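Local coordinates for actin-related protein 8 (Homo sapiens, PDB 4FO0), which serves as an ATP-binding, non-polymerising actin-related subunit of the INO80 chromatin remodeller, with low basal ATPase activity and a role in organising mitotic chromosomes, at residues 18-23 against 201-206; 25-30 against 179-184; 35-40 against 550-555. All blocks are in the same frame, centred on the assembly; numbering follows the deposited sequence.

Contact 1 (18-23 against 201-206); sequences IVIHPG and CILLIP. With ATP (adenosine-5'-triphosphate), chain C.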
loop_
_atom_site.group_PDB
_atom_site.type_symbol
_atom_site.label_atom_id
_atom_site.label_comp_id
_atom_site.label_asym_id
_atom_site.label_seq_id
_atom_site.Cartn_x
_atom_site.Cartn_y
_atom_site.Cartn_z
ATOM N N ILE A 18 8.000 9.655 -18.107
ATOM C CA ILE A 18 7.969 9.482 -16.650
ATOM C C ILE A 18 6.793 8.607 -16.221
ATOM O O ILE A 18 5.641 8.879 -16.580
ATOM C CB ILE A 18 7.843 10.804 -15.901
ATOM C CG1 ILE A 18 9.025 11.722 -16.205
ATOM C CG2 ILE A 18 7.786 10.538 -14.413
ATOM C CD1 ILE A 18 10.328 11.152 -15.778
ATOM N N VAL A 19 7.083 7.545 -15.473
ATOM C CA VAL A 19 6.030 6.661 -14.982
ATOM C C VAL A 19 5.726 6.947 -13.515
ATOM O O VAL A 19 6.623 6.924 -12.663
ATOM C CB VAL A 19 6.382 5.184 -15.199
ATOM C CG1 VAL A 19 5.325 4.277 -14.587
ATOM C CG2 VAL A 19 6.523 4.906 -16.689
ATOM N N ILE A 20 4.459 7.237 -13.232
ATOM C CA ILE A 20 4.061 7.676 -11.896
ATOM C C ILE A 20 3.026 6.774 -11.234
ATOM O O ILE A 20 1.892 6.632 -11.713
ATOM C CB ILE A 20 3.528 9.100 -11.921
ATOM C CG1 ILE A 20 4.517 10.004 -12.656
ATOM C CG2 ILE A 20 3.262 9.596 -10.492
ATOM C CD1 ILE A 20 4.018 11.420 -12.858
ATOM N N HIS A 21 3.428 6.162 -10.128
ATOM C CA HIS A 21 2.529 5.302 -9.378
ATOM C C HIS A 21 2.378 5.811 -7.958
ATOM O O HIS A 21 3.195 5.509 -7.085
ATOM C CB HIS A 21 3.057 3.881 -9.334
ATOM C CG HIS A 21 2.075 2.904 -8.784
ATOM N ND1 HIS A 21 2.423 1.615 -8.429
ATOM C CD2 HIS A 21 0.750 3.022 -8.526
ATOM C CE1 HIS A 21 1.352 0.984 -7.984
ATOM N NE2 HIS A 21 0.324 1.815 -8.027
ATOM N N PRO A 22 1.325 6.587 -7.722
ATOM C CA PRO A 22 1.015 7.146 -6.400
ATOM C C PRO A 22 0.510 6.053 -5.460
ATOM O O PRO A 22 -0.036 5.055 -5.915
ATOM C CB PRO A 22 -0.120 8.129 -6.693
ATOM C CG PRO A 22 -0.244 8.185 -8.209
ATOM C CD PRO A 22 0.290 6.899 -8.717
ATOM N N GLY A 23 0.707 6.245 -4.163
ATOM C CA GLY A 23 0.190 5.340 -3.149
ATOM C C GLY A 23 -0.173 6.135 -1.902
ATOM O O GLY A 23 0.242 7.292 -1.741
ATOM N N CYS A 201 4.101 11.412 -19.766
ATOM C CA CYS A 201 3.815 10.795 -18.486
ATOM C C CYS A 201 2.875 9.593 -18.569
ATOM O O CYS A 201 1.839 9.630 -19.229
ATOM C CB CYS A 201 3.200 11.842 -17.562
ATOM S SG CYS A 201 2.620 11.165 -16.010
ATOM N N ILE A 202 3.236 8.522 -17.883
ATOM C CA ILE A 202 2.288 7.452 -17.654
ATOM C C ILE A 202 1.820 7.501 -16.205
ATOM O O ILE A 202 2.613 7.309 -15.280
ATOM C CB ILE A 202 2.923 6.105 -17.910
ATOM C CG1 ILE A 202 3.497 6.065 -19.340
ATOM C CG2 ILE A 202 1.910 5.007 -17.609
ATOM C CD1 ILE A 202 2.860 5.038 -20.246
ATOM N N LEU A 203 0.533 7.773 -16.020
ATOM C CA LEU A 203 -0.070 7.837 -14.699
ATOM C C LEU A 203 -0.887 6.588 -14.365
ATOM O O LEU A 203 -1.893 6.292 -15.017
ATOM C CB LEU A 203 -0.971 9.068 -14.580
ATOM C CG LEU A 203 -1.711 9.245 -13.239
ATOM C CD1 LEU A 203 -0.737 9.327 -12.066
ATOM C CD2 LEU A 203 -2.598 10.475 -13.244
ATOM N N LEU A 204 -0.462 5.862 -13.339
ATOM C CA LEU A 204 -1.229 4.717 -12.869
ATOM C C LEU A 204 -2.307 5.187 -11.913
ATOM O O LEU A 204 -2.056 6.025 -11.044
ATOM C CB LEU A 204 -0.330 3.750 -12.131
ATOM C CG LEU A 204 0.337 2.659 -12.940
ATOM C CD1 LEU A 204 1.176 3.252 -14.058
ATOM C CD2 LEU A 204 1.173 1.825 -11.984
ATOM N N ILE A 205 -3.505 4.641 -12.064
ATOM C CA ILE A 205 -4.612 5.016 -11.207
ATOM C C ILE A 205 -5.264 3.774 -10.618
ATOM O O ILE A 205 -5.099 2.672 -11.135
ATOM C CB ILE A 205 -5.665 5.831 -11.967
ATOM C CG1 ILE A 205 -6.379 4.963 -13.004
ATOM C CG2 ILE A 205 -5.033 7.005 -12.636
ATOM C CD1 ILE A 205 -7.520 5.669 -13.664
ATOM N N PRO A 206 -6.018 3.953 -9.532
ATOM C CA PRO A 206 -6.673 2.815 -8.883
ATOM C C PRO A 206 -7.602 2.099 -9.852
ATOM O O PRO A 206 -8.115 2.688 -10.800
ATOM C CB PRO A 206 -7.504 3.463 -7.773
ATOM C CG PRO A 206 -6.899 4.847 -7.572
ATOM C CD PRO A 206 -6.381 5.247 -8.924
HETATM P PG ATP C . -1.978 1.800 -0.908
HETATM O O1G ATP C . -1.748 0.853 -2.053
HETATM O O2G ATP C . -2.341 3.211 -1.301
HETATM O O3G ATP C . -2.831 1.262 0.221
HETATM P PB ATP C . 0.925 1.938 -0.937
HETATM O O1B ATP C . 1.673 3.051 -0.254
HETATM O O2B ATP C . 0.887 1.763 -2.448
HETATM O O3B ATP C . -0.528 1.953 -0.247
HETATM P PA ATP C . 2.672 -0.305 -0.692
HETATM O O1A ATP C . 3.876 0.600 -0.638
HETATM O O2A ATP C . 2.375 -1.163 -1.894
HETATM O O3A ATP C . 1.396 0.558 -0.265
HETATM O "O5'" ATP C . 2.762 -1.267 0.579
HETATM C "C5'" ATP C . 3.016 -0.663 1.837
HETATM C "C4'" ATP C . 2.786 -1.696 2.912
HETATM O "O4'" ATP C . 3.660 -2.784 2.653
HETATM C "C3'" ATP C . 3.122 -1.187 4.304
HETATM O "O3'" ATP C . 2.049 -1.492 5.200
HETATM C "C2'" ATP C . 4.360 -1.960 4.688
HETATM O "O2'" ATP C . 4.443 -2.218 6.082
HETATM C "C1'" ATP C . 4.145 -3.234 3.912
HETATM N N9 ATP C . 5.389 -4.013 3.826
HETATM C C8 ATP C . 6.510 -3.649 3.188
HETATM N N7 ATP C . 7.465 -4.600 3.322
HETATM C C5 ATP C . 6.945 -5.592 4.056
HETATM C C6 ATP C . 7.424 -6.883 4.572
HETATM N N6 ATP C . 8.687 -7.293 4.294
HETATM N N1 ATP C . 6.557 -7.622 5.314
HETATM C C2 ATP C . 5.304 -7.211 5.588
HETATM N N3 ATP C . 4.809 -6.033 5.153
HETATM C C4 ATP C . 5.570 -5.200 4.395
#
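I18 and C201, V19 and I202, and I20 and L203 pair as neighbours where two parallel strands meet in the RNase H-like sheet of the actin fold. The axes of 18-21 and 201-205 come within 4.6 Å at an angle of 14°, and three backbone bonds fix the register. I202 N gives to I18 O and I20 N gives to I202 O, the latter over 2.8 Å; L204 N to I20 O, at 3.0 Å, closes the series.

The two faces are filled differently. On the face of I20 and C201, the extended isoleucine chain carries its end back over the cysteine, I20 CD1 resting 3.5 Å from C201 SG. Further along, P22 crosses L203 at about a right angle, and the corner of its ring, CG, meets L203 CD1 at 4.1 Å. W181 of helix 170-187 lies against I20, P22 and L203, so the low relief between these side chains is filled by one broad indole.

On the other face, V19 and I202 rise together from adjacent strands, with V19 CG2 4.0 Å from I202 CB. V19 CG1 then looks along the sheet to L204 CD1, while A554 and A562 of helix 553-563 pack on L204 and I202 respectively.

Where the strand turns into the phosphate-binding loop, H21 takes a place held by aspartate in conventional actin. Its CG is anti to the backbone N (chi1 -170°), which lays the imidazole across L204, and NE2 is hydrogen-bonded to E235. The leucine methyl is the bump beneath this ring: L204 CD2 sits 3.6 Å from the H21 ring centroid, 17° off its normal, displaced toward the rim nearest CG.

Contact 2 (25-30 against 179-184); sequences TTLRIG and VIWSHA. With ATP (adenosine-5'-triphosphate), chain C.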
loop_
_atom_site.group_PDB
_atom_site.type_symbol
_atom_site.label_atom_id
_atom_site.label_comp_id
_atom_site.label_asym_id
_atom_site.label_seq_id
_atom_site.Cartn_x
_atom_site.Cartn_y
_atom_site.Cartn_z
ATOM N N THR A 25 0.971 5.678 0.983
ATOM C CA THR A 25 2.166 5.881 1.781
ATOM C C THR A 25 3.422 6.071 0.932
ATOM O O THR A 25 4.326 6.826 1.305
ATOM C CB THR A 25 2.309 4.770 2.851
ATOM O OG1 THR A 25 1.360 5.033 3.887
ATOM C CG2 THR A 25 3.685 4.760 3.488
ATOM N N THR A 26 3.484 5.424 -0.222
ATOM C CA THR A 26 4.679 5.571 -1.050
ATOM C C THR A 26 4.364 5.972 -2.476
ATOM O O THR A 26 3.557 5.329 -3.138
ATOM C CB THR A 26 5.509 4.289 -1.090
ATOM O OG1 THR A 26 5.864 3.910 0.246
ATOM C CG2 THR A 26 6.774 4.508 -1.914
ATOM N N LEU A 27 4.994 7.051 -2.932
ATOM C CA LEU A 27 5.010 7.380 -4.342
ATOM C C LEU A 27 6.135 6.594 -5.043
ATOM O O LEU A 27 7.271 6.525 -4.570
ATOM C CB LEU A 27 5.219 8.881 -4.530
ATOM C CG LEU A 27 5.585 9.303 -5.962
ATOM C CD1 LEU A 27 4.457 8.997 -6.952
ATOM C CD2 LEU A 27 5.950 10.777 -6.002
ATOM N N ARG A 28 5.817 5.969 -6.155
ATOM C CA ARG A 28 6.859 5.315 -6.936
ATOM C C ARG A 28 6.938 6.011 -8.279
ATOM O O ARG A 28 5.949 6.096 -9.020
ATOM C CB ARG A 28 6.629 3.796 -7.030
ATOM C CG ARG A 28 7.230 3.098 -5.813
ATOM C CD ARG A 28 6.709 1.707 -5.551
ATOM N NE ARG A 28 5.496 1.717 -4.743
ATOM C CZ ARG A 28 5.417 1.353 -3.462
ATOM N NH1 ARG A 28 6.487 0.936 -2.794
ATOM N NH2 ARG A 28 4.241 1.398 -2.846
ATOM N N ILE A 29 8.105 6.569 -8.564
ATOM C CA ILE A 29 8.236 7.430 -9.732
ATOM C C ILE A 29 9.608 7.272 -10.395
ATOM O O ILE A 29 10.613 7.081 -9.710
ATOM C CB ILE A 29 7.966 8.899 -9.340
ATOM C CG1 ILE A 29 8.004 9.806 -10.559
ATOM C CG2 ILE A 29 8.967 9.384 -8.285
ATOM C CD1 ILE A 29 7.447 11.184 -10.286
ATOM N N GLY A 30 9.644 7.324 -11.725
ATOM C CA GLY A 30 10.899 7.177 -12.450
ATOM C C GLY A 30 10.734 7.244 -13.952
ATOM O O GLY A 30 9.609 7.284 -14.450
ATOM N N VAL A 179 3.467 19.726 -5.532
ATOM C CA VAL A 179 4.718 19.987 -4.847
ATOM C C VAL A 179 5.499 18.691 -4.595
ATOM O O VAL A 179 6.701 18.621 -4.861
ATOM C CB VAL A 179 4.497 20.754 -3.542
ATOM C CG1 VAL A 179 5.795 20.854 -2.747
ATOM C CG2 VAL A 179 3.953 22.134 -3.848
ATOM N N ILE A 180 4.822 17.662 -4.093
ATOM C CA ILE A 180 5.495 16.396 -3.840
ATOM C C ILE A 180 6.051 15.775 -5.133
ATOM O O ILE A 180 7.213 15.373 -5.184
ATOM C CB ILE A 180 4.581 15.400 -3.115
ATOM C CG1 ILE A 180 4.181 15.936 -1.738
ATOM C CG2 ILE A 180 5.270 14.048 -2.952
ATOM C CD1 ILE A 180 3.134 15.068 -1.041
ATOM N N TRP A 181 5.230 15.705 -6.175
ATOM C CA TRP A 181 5.670 15.111 -7.427
ATOM C C TRP A 181 6.758 15.922 -8.105
ATOM O O TRP A 181 7.705 15.360 -8.635
ATOM C CB TRP A 181 4.501 14.880 -8.390
ATOM C CG TRP A 181 3.559 13.857 -7.881
ATOM C CD1 TRP A 181 3.600 13.256 -6.656
ATOM C CD2 TRP A 181 2.420 13.313 -8.559
ATOM N NE1 TRP A 181 2.562 12.373 -6.529
ATOM C CE2 TRP A 181 1.818 12.390 -7.680
ATOM C CE3 TRP A 181 1.847 13.521 -9.817
ATOM C CZ2 TRP A 181 0.672 11.669 -8.023
ATOM C CZ3 TRP A 181 0.718 12.802 -10.159
ATOM C CH2 TRP A 181 0.138 11.888 -9.265
ATOM N N SER A 182 6.631 17.242 -8.086
ATOM C CA SER A 182 7.639 18.080 -8.714
ATOM C C SER A 182 8.981 17.960 -8.001
ATOM O O SER A 182 10.021 17.803 -8.642
ATOM C CB SER A 182 7.165 19.516 -8.751
ATOM O OG SER A 182 5.877 19.547 -9.339
ATOM N N HIS A 183 8.956 18.021 -6.677
ATOM C CA HIS A 183 10.165 17.831 -5.881
ATOM C C HIS A 183 10.888 16.526 -6.238
ATOM O O HIS A 183 12.112 16.493 -6.329
ATOM C CB HIS A 183 9.825 17.869 -4.384
ATOM C CG HIS A 183 10.983 17.557 -3.490
ATOM N ND1 HIS A 183 11.944 18.491 -3.165
ATOM C CD2 HIS A 183 11.340 16.411 -2.859
ATOM C CE1 HIS A 183 12.841 17.933 -2.366
ATOM N NE2 HIS A 183 12.496 16.672 -2.164
ATOM N N ALA A 184 10.136 15.451 -6.445
ATOM C CA ALA A 184 10.754 14.148 -6.687
ATOM C C ALA A 184 11.435 14.113 -8.047
ATOM O O ALA A 184 12.518 13.553 -8.206
ATOM C CB ALA A 184 9.735 13.061 -6.594
HETATM P PG ATP C . -1.978 1.800 -0.908
HETATM O O1G ATP C . -1.748 0.853 -2.053
HETATM O O2G ATP C . -2.341 3.211 -1.301
HETATM O O3G ATP C . -2.831 1.262 0.221
HETATM P PB ATP C . 0.925 1.938 -0.937
HETATM O O1B ATP C . 1.673 3.051 -0.254
HETATM O O2B ATP C . 0.887 1.763 -2.448
HETATM O O3B ATP C . -0.528 1.953 -0.247
HETATM P PA ATP C . 2.672 -0.305 -0.692
HETATM O O1A ATP C . 3.876 0.600 -0.638
HETATM O O2A ATP C . 2.375 -1.163 -1.894
HETATM O O3A ATP C . 1.396 0.558 -0.265
HETATM O "O5'" ATP C . 2.762 -1.267 0.579
HETATM C "C5'" ATP C . 3.016 -0.663 1.837
HETATM C "C4'" ATP C . 2.786 -1.696 2.912
HETATM O "O4'" ATP C . 3.660 -2.784 2.653
HETATM C "C3'" ATP C . 3.122 -1.187 4.304
HETATM O "O3'" ATP C . 2.049 -1.492 5.200
HETATM C "C2'" ATP C . 4.360 -1.960 4.688
HETATM O "O2'" ATP C . 4.443 -2.218 6.082
HETATM C "C1'" ATP C . 4.145 -3.234 3.912
HETATM N N9 ATP C . 5.389 -4.013 3.826
HETATM C C8 ATP C . 6.510 -3.649 3.188
HETATM N N7 ATP C . 7.465 -4.600 3.322
HETATM C C5 ATP C . 6.945 -5.592 4.056
HETATM C C6 ATP C . 7.424 -6.883 4.572
HETATM N N6 ATP C . 8.687 -7.293 4.294
HETATM N N1 ATP C . 6.557 -7.622 5.314
HETATM C C2 ATP C . 5.304 -7.211 5.588
HETATM N N3 ATP C . 4.809 -6.033 5.153
HETATM C C4 ATP C . 5.570 -5.200 4.395
#
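Strand 26-30, which presents L27 and I29, passes helix 179-184, which presents W181 and A184, with 10.0 Å between the axes and a signed crossing angle of -41°. That separation puts the backbones beyond mutual bonding, and side chains alone bridge the gap. L27 is the main probe: a chi1 of 166° swings CG away from the backbone N and carries both methyls out to the helix. There L27 CD2 comes within 3.5 Å of W181 CD1, and L27 CD1 lies 3.9 Å from W181 NE1, the leucine crossing the indole obliquely. One helical turn on, I29 CG2 meets A184 CB at 4.1 Å. W181 NE1 is hydrogen-bonded to H42 NE2 on the next strand.

At the start of the strand, T25 N and T26 N both donate to ATP O1B, each over 3.0 Å. R28 leaves the strand on the side away from the helix, and its NH2 is directed at ATP O1A from the edge of the guanidinium, though the modelled separation is too short to trust; T26 CG2 lies over the face of that group. The chemistry thus separates two tasks: apolar, helix-facing side chains seat the strand, whereas phosphate-facing amides hold the nucleotide and the arginine probably offsets its charge.

Contact 3 (35-40 against 550-555); sequences TLPASI and PRLIAW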
loop_
_atom_site.group_PDB
_atom_site.type_symbol
_atom_site.label_atom_id
_atom_site.label_comp_id
_atom_site.label_asym_id
_atom_site.label_seq_id
_atom_site.Cartn_x
_atom_site.Cartn_y
_atom_site.Cartn_z
ATOM N N THR A 35 15.508 0.993 -13.940
ATOM C CA THR A 35 15.232 -0.388 -13.590
ATOM C C THR A 35 14.409 -0.413 -12.309
ATOM O O THR A 35 13.389 -1.104 -12.212
ATOM C CB THR A 35 16.524 -1.173 -13.404
ATOM O OG1 THR A 35 17.509 -0.679 -14.325
ATOM C CG2 THR A 35 16.269 -2.655 -13.658
ATOM N N LEU A 36 14.869 0.360 -11.332
ATOM C CA LEU A 36 14.085 0.667 -10.147
ATOM C C LEU A 36 13.613 2.115 -10.180
ATOM O O LEU A 36 14.379 3.019 -10.519
ATOM C CB LEU A 36 14.922 0.459 -8.894
ATOM C CG LEU A 36 15.444 -0.955 -8.724
ATOM C CD1 LEU A 36 16.243 -1.021 -7.447
ATOM C CD2 LEU A 36 14.294 -1.961 -8.731
ATOM N N PRO A 37 12.347 2.340 -9.811
ATOM C CA PRO A 37 11.842 3.700 -9.628
ATOM C C PRO A 37 12.322 4.240 -8.293
ATOM O O PRO A 37 12.655 3.458 -7.407
ATOM C CB PRO A 37 10.333 3.485 -9.549
ATOM C CG PRO A 37 10.204 2.137 -8.901
ATOM C CD PRO A 37 11.327 1.322 -9.495
ATOM N N ALA A 38 12.334 5.558 -8.137
ATOM C CA ALA A 38 12.492 6.140 -6.810
ATOM C C ALA A 38 11.230 5.894 -5.975
ATOM O O ALA A 38 10.105 5.861 -6.500
ATOM C CB ALA A 38 12.789 7.612 -6.900
ATOM N N SER A 39 11.438 5.703 -4.681
ATOM C CA SER A 39 10.355 5.449 -3.745
ATOM C C SER A 39 10.380 6.532 -2.697
ATOM O O SER A 39 11.353 6.669 -1.958
ATOM C CB SER A 39 10.513 4.082 -3.074
ATOM O OG SER A 39 10.018 3.027 -3.898
ATOM N N ILE A 40 9.316 7.314 -2.644
ATOM C CA ILE A 40 9.247 8.435 -1.720
ATOM C C ILE A 40 8.037 8.305 -0.816
ATOM O O ILE A 40 6.941 7.962 -1.288
ATOM C CB ILE A 40 9.119 9.768 -2.494
ATOM C CG1 ILE A 40 10.385 10.028 -3.300
ATOM C CG2 ILE A 40 8.827 10.924 -1.552
ATOM C CD1 ILE A 40 10.525 9.109 -4.477
ATOM N N PRO A 550 7.243 -7.201 -5.030
ATOM C CA PRO A 550 5.797 -7.051 -5.249
ATOM C C PRO A 550 5.364 -5.583 -5.245
ATOM O O PRO A 550 4.368 -5.200 -5.860
ATOM C CB PRO A 550 5.181 -7.780 -4.053
ATOM C CG PRO A 550 6.249 -8.699 -3.558
ATOM C CD PRO A 550 7.556 -8.076 -3.885
ATOM N N ARG A 551 6.117 -4.755 -4.541
ATOM C CA ARG A 551 5.808 -3.337 -4.516
ATOM C C ARG A 551 6.013 -2.653 -5.849
ATOM O O ARG A 551 5.406 -1.619 -6.101
ATOM C CB ARG A 551 6.622 -2.644 -3.436
ATOM C CG ARG A 551 6.101 -2.974 -2.059
ATOM C CD ARG A 551 7.101 -2.641 -1.020
ATOM N NE ARG A 551 8.333 -3.367 -1.261
ATOM C CZ ARG A 551 9.376 -3.321 -0.453
ATOM N NH1 ARG A 551 9.326 -2.578 0.647
ATOM N NH2 ARG A 551 10.464 -4.010 -0.747
ATOM N N LEU A 552 6.857 -3.228 -6.705
ATOM C CA LEU A 552 7.241 -2.566 -7.957
ATOM C C LEU A 552 6.619 -3.134 -9.234
ATOM O O LEU A 552 6.804 -2.562 -10.309
ATOM C CB LEU A 552 8.753 -2.561 -8.103
ATOM C CG LEU A 552 9.508 -2.029 -6.888
ATOM C CD1 LEU A 552 11.000 -2.240 -7.079
ATOM C CD2 LEU A 552 9.193 -0.562 -6.661
ATOM N N ILE A 553 5.892 -4.244 -9.120
ATOM C CA ILE A 553 5.315 -4.900 -10.283
ATOM C C ILE A 553 4.466 -3.948 -11.138
ATOM O O ILE A 553 4.604 -3.909 -12.368
ATOM C CB ILE A 553 4.460 -6.127 -9.891
ATOM C CG1 ILE A 553 5.226 -7.030 -8.928
ATOM C CG2 ILE A 553 4.050 -6.906 -11.129
ATOM C CD1 ILE A 553 6.624 -7.321 -9.381
ATOM N N ALA A 554 3.586 -3.189 -10.495
ATOM C CA ALA A 554 2.685 -2.330 -11.242
ATOM C C ALA A 554 3.461 -1.188 -11.896
ATOM O O ALA A 554 3.280 -0.879 -13.086
ATOM C CB ALA A 554 1.602 -1.803 -10.354
ATOM N N TRP A 555 4.335 -0.560 -11.123
ATOM C CA TRP A 555 5.149 0.488 -11.694
ATOM C C TRP A 555 5.922 -0.070 -12.904
ATOM O O TRP A 555 5.942 0.535 -13.969
ATOM C CB TRP A 555 6.097 1.114 -10.658
ATOM C CG TRP A 555 6.884 2.216 -11.274
ATOM C CD1 TRP A 555 6.549 3.546 -11.320
ATOM C CD2 TRP A 555 8.103 2.082 -12.009
ATOM N NE1 TRP A 555 7.499 4.246 -12.022
ATOM C CE2 TRP A 555 8.462 3.369 -12.458
ATOM C CE3 TRP A 555 8.930 0.999 -12.327
ATOM C CZ2 TRP A 555 9.620 3.600 -13.199
ATOM C CZ3 TRP A 555 10.071 1.229 -13.067
ATOM C CH2 TRP A 555 10.410 2.517 -13.493
#
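P37 lies flat on the indole of W555, the pyrrolidine and the indole running antiparallel over one another. The evidence for a CH-pi contact is direct: P37 CB is 3.6 Å from the centroid of the W555 six-membered ring and 17° off its normal. The rest of the pyrrolidine follows the same face, with P37 CD reaching W555 CE3 at 3.7 Å. The extended first torsion of W555 (chi1 -178°) sends the indole out from the start of the helix toward the proline, and its NE1 is hydrogen-bonded to V19 O, which anchors the pyrrole side of the ring.

L552, three residues earlier, meets the proline obliquely. L552 CD2 touches P37 CG at 3.7 Å, so the pyrrolidine is shared between an aromatic face and a leucine methyl. The other branch of the same leucine, CD1, meets L36 CD2, also at 3.7 Å. L36 starts out pointing away from 550-555, yet its end bends back to make this contact at the more exposed margin.

Next to L552, R551 touches ATP, so this packing borders the nucleotide pocket. The arrangement belongs to the actin fold: a C-terminal helix, here 553-563, returns from the second RNase H-like half and packs against the first sheet, here beside the entrance to strand 38-47.

The three contacts share one sheet, their centres 10 to 12 Å apart. Contacts 1 and 2 are joined through the hairpin of strands 17-21 and 26-31, where V19 N to G30 O (2.7 Å) and H21 N to R28 O (2.8 Å) are bonded. Contacts 2 and 3 meet at the next strand pair, with L27 N and I40 O 2.7 Å apart. Helices 170-187 and 553-563 pack on opposite faces of this sheet, the second bringing W555 beside R28 O. The turn joining the two strands of the hairpin carries G23 and T25 to the ATP phosphates, and the side chain of H21 is about 4 Å from the bound magnesium ion.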